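Local structure of type II restriction enzyme BsoBI (1DC1) at residues N266-E270 / K271-P275. The protein recognises the double-stranded DNA sequence 5'-CYCGRG-3' as a homodimer and cleaves it after the first C, leaving fragments with terminal 5'-phosphates. Sequence-based numbering, arbitrary orientation.
Sequences NKFSE and KGLSP
F268 and L273 are joined by the wider-spanning bond of the Schellman motif that ends the helix: L273 N donates to F268 O at 2.9 Å and nearly straight (161°). The companion bond, G272 N to S269 O, is short at 2.7 Å. G272, the C-prime residue, has a positive phi, a backbone shape that glycine, lacking a side chain, adopts readily. F268 O also takes a more bent bond from K271 N (132° at the hydrogen), so two amides grip this one oxygen from opposite faces of its carbonyl plane.

Apolar packing follows the turn. P275 lies over one face of the F268 ring, a CH-pi contact with P275 CG 3.9 Å from the ring centroid and offset toward the rim near F268 CG and CD2, while P275 CD reaches F268 CB. At the ring's edge, in its plane, L273 CB stands 3.7 Å from F268 CD2, and L273 CD1 borders the same ring atom.

Water bridges the outer side. With chi1 at -76°, S269 OG sits beside its own backbone N, bonded to R265 O one turn back; one water donates to both S269 OG and L273 O (2.8 Å to the latter), and a second links S269 OG to S274 OG.

The turn leads from helix 247-270 through a short surface loop into strand 276-281 of the PD-(D/E)XK-type nuclease core, parallel to strand 235-242, which carries the predicted magnesium-site residues E240 and K242. F268 is buried, its ring edge-to-face with Y235, while L273 rests on P232.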
ATOM      1  N   ASN D 266       9.619  22.206   4.264  1.00 20.40           N
ATOM      2  CA  ASN D 266      10.733  22.670   3.457  1.00 22.54           C
ATOM      3  C   ASN D 266      10.295  23.792   2.514  1.00 24.43           C
ATOM      4  O   ASN D 266      10.868  24.890   2.540  1.00 20.37           O
ATOM      5  CB  ASN D 266      11.333  21.500   2.652  1.00 26.08           C
ATOM      6  CG  ASN D 266      12.254  20.581   3.510  1.00 32.75           C
ATOM      7  OD1 ASN D 266      12.616  20.906   4.648  1.00 35.58           O
ATOM      8  ND2 ASN D 266      12.630  19.437   2.947  1.00 40.25           N
ATOM      9  N   LYS D 267       9.272  23.528   1.710  1.00 23.28           N
ATOM     10  CA  LYS D 267       8.799  24.510   0.762  1.00 21.47           C
ATOM     11  C   LYS D 267       8.296  25.794   1.442  1.00 24.01           C
ATOM     12  O   LYS D 267       8.613  26.921   1.016  1.00 20.17           O
ATOM     13  CB  LYS D 267       7.702  23.885  -0.076  1.00 25.41           C
ATOM     14  CG  LYS D 267       8.257  22.943  -1.102  1.00 31.64           C
ATOM     15  CD  LYS D 267       9.287  23.674  -1.948  1.00 36.91           C
ATOM     16  CE  LYS D 267       9.753  22.814  -3.092  1.00 45.44           C
ATOM     17  NZ  LYS D 267       9.777  23.609  -4.355  1.00 55.42           N
ATOM     18  N   PHE D 268       7.511  25.641   2.507  1.00 17.51           N
ATOM     19  CA  PHE D 268       7.000  26.832   3.172  1.00 20.68           C
ATOM     20  C   PHE D 268       8.132  27.677   3.811  1.00 24.15           C
ATOM     21  O   PHE D 268       8.128  28.898   3.698  1.00 22.91           O
ATOM     22  CB  PHE D 268       5.902  26.482   4.230  1.00 17.56           C
ATOM     23  CG  PHE D 268       4.488  26.413   3.654  1.00 18.47           C
ATOM     24  CD1 PHE D 268       4.038  25.250   2.998  1.00 21.18           C
ATOM     25  CD2 PHE D 268       3.668  27.544   3.637  1.00 11.98           C
ATOM     26  CE1 PHE D 268       2.780  25.224   2.308  1.00 21.54           C
ATOM     27  CE2 PHE D 268       2.420  27.547   2.964  1.00 15.83           C
ATOM     28  CZ  PHE D 268       1.970  26.378   2.290  1.00 21.45           C
ATOM     29  N   SER D 269       9.094  27.036   4.466  1.00 18.48           N
ATOM     30  CA  SER D 269      10.176  27.744   5.115  1.00 22.29           C
ATOM     31  C   SER D 269      10.963  28.571   4.151  1.00 24.55           C
ATOM     32  O   SER D 269      11.417  29.659   4.503  1.00 24.47           O
ATOM     33  CB  SER D 269      11.125  26.777   5.773  1.00 23.76           C
ATOM     34  OG  SER D 269      10.518  26.311   6.949  1.00 38.74           O
ATOM     35  N   GLU D 270      11.145  28.026   2.953  1.00 24.36           N
ATOM     36  CA  GLU D 270      11.848  28.694   1.888  1.00 27.01           C
ATOM     37  C   GLU D 270      11.235  30.038   1.648  1.00 25.91           C
ATOM     38  O   GLU D 270      11.924  30.992   1.279  1.00 24.99           O
ATOM     39  CB  GLU D 270      11.718  27.908   0.616  1.00 31.74           C
ATOM     40  CG  GLU D 270      12.643  26.741   0.554  1.00 43.78           C
ATOM     41  CD  GLU D 270      12.506  26.041  -0.765  1.00 51.48           C
ATOM     42  OE1 GLU D 270      11.843  26.633  -1.666  1.00 55.59           O
ATOM     43  OE2 GLU D 270      13.044  24.914  -0.888  1.00 61.00           O
ATOM     44  N   LYS D 271       9.927  30.094   1.834  1.00 20.69           N
ATOM     45  CA  LYS D 271       9.177  31.316   1.641  1.00 18.64           C
ATOM     46  C   LYS D 271       9.091  32.110   2.931  1.00 19.32           C
ATOM     47  O   LYS D 271       8.412  33.131   3.022  1.00 20.25           O
ATOM     48  CB  LYS D 271       7.763  30.983   1.184  1.00 20.72           C
ATOM     49  CG  LYS D 271       7.636  30.979  -0.322  1.00 33.47           C
ATOM     50  CD  LYS D 271       8.852  30.336  -1.052  1.00 43.97           C
ATOM     51  CE  LYS D 271       8.775  30.577  -2.588  1.00 48.11           C
ATOM     52  NZ  LYS D 271      10.105  30.866  -3.227  1.00 58.19           N
ATOM     53  N   GLY D 272       9.779  31.673   3.961  1.00 15.62           N
ATOM     54  CA  GLY D 272       9.635  32.397   5.209  1.00 17.33           C
ATOM     55  C   GLY D 272       8.314  32.117   5.972  1.00 27.48           C
ATOM     56  O   GLY D 272       7.915  32.879   6.887  1.00 23.88           O
ATOM     57  N   LEU D 273       7.628  31.023   5.638  1.00 22.68           N
ATOM     58  CA  LEU D 273       6.390  30.702   6.311  1.00 16.30           C
ATOM     59  C   LEU D 273       6.527  29.487   7.229  1.00 17.39           C
ATOM     60  O   LEU D 273       7.273  28.556   6.986  1.00 14.04           O
ATOM     61  CB  LEU D 273       5.300  30.471   5.296  1.00 16.86           C
ATOM     62  CG  LEU D 273       5.097  31.693   4.428  1.00 15.98           C
ATOM     63  CD1 LEU D 273       4.238  31.392   3.252  1.00 15.08           C
ATOM     64  CD2 LEU D 273       4.500  32.730   5.307  1.00 18.24           C
ATOM     65  N   SER D 274       5.825  29.527   8.342  1.00 16.14           N
ATOM     66  CA  SER D 274       5.839  28.384   9.241  1.00 17.27           C
ATOM     67  C   SER D 274       4.394  27.906   9.567  1.00 17.99           C
ATOM     68  O   SER D 274       3.970  28.030  10.722  1.00 18.78           O
ATOM     69  CB  SER D 274       6.544  28.705  10.575  1.00 16.11           C
ATOM     70  OG  SER D 274       7.894  29.022  10.408  1.00 19.10           O
ATOM     71  N   PRO D 275       3.618  27.370   8.577  1.00 20.40           N
ATOM     72  CA  PRO D 275       2.251  26.911   8.911  1.00 18.15           C
ATOM     73  C   PRO D 275       2.337  25.810   9.996  1.00 19.32           C
ATOM     74  O   PRO D 275       3.395  25.139  10.158  1.00 15.62           O
ATOM     75  CB  PRO D 275       1.726  26.344   7.594  1.00 16.20           C
ATOM     76  CG  PRO D 275       2.955  25.997   6.797  1.00 18.48           C
ATOM     77  CD  PRO D 275       3.940  27.114   7.162  1.00 18.07           C
TER
HETATM   78  O   HOH W   1       7.671  25.789   7.457  1.00 19.71           O
HETATM   79  O   HOH W   2       9.294  26.695   9.826  1.00 42.03           O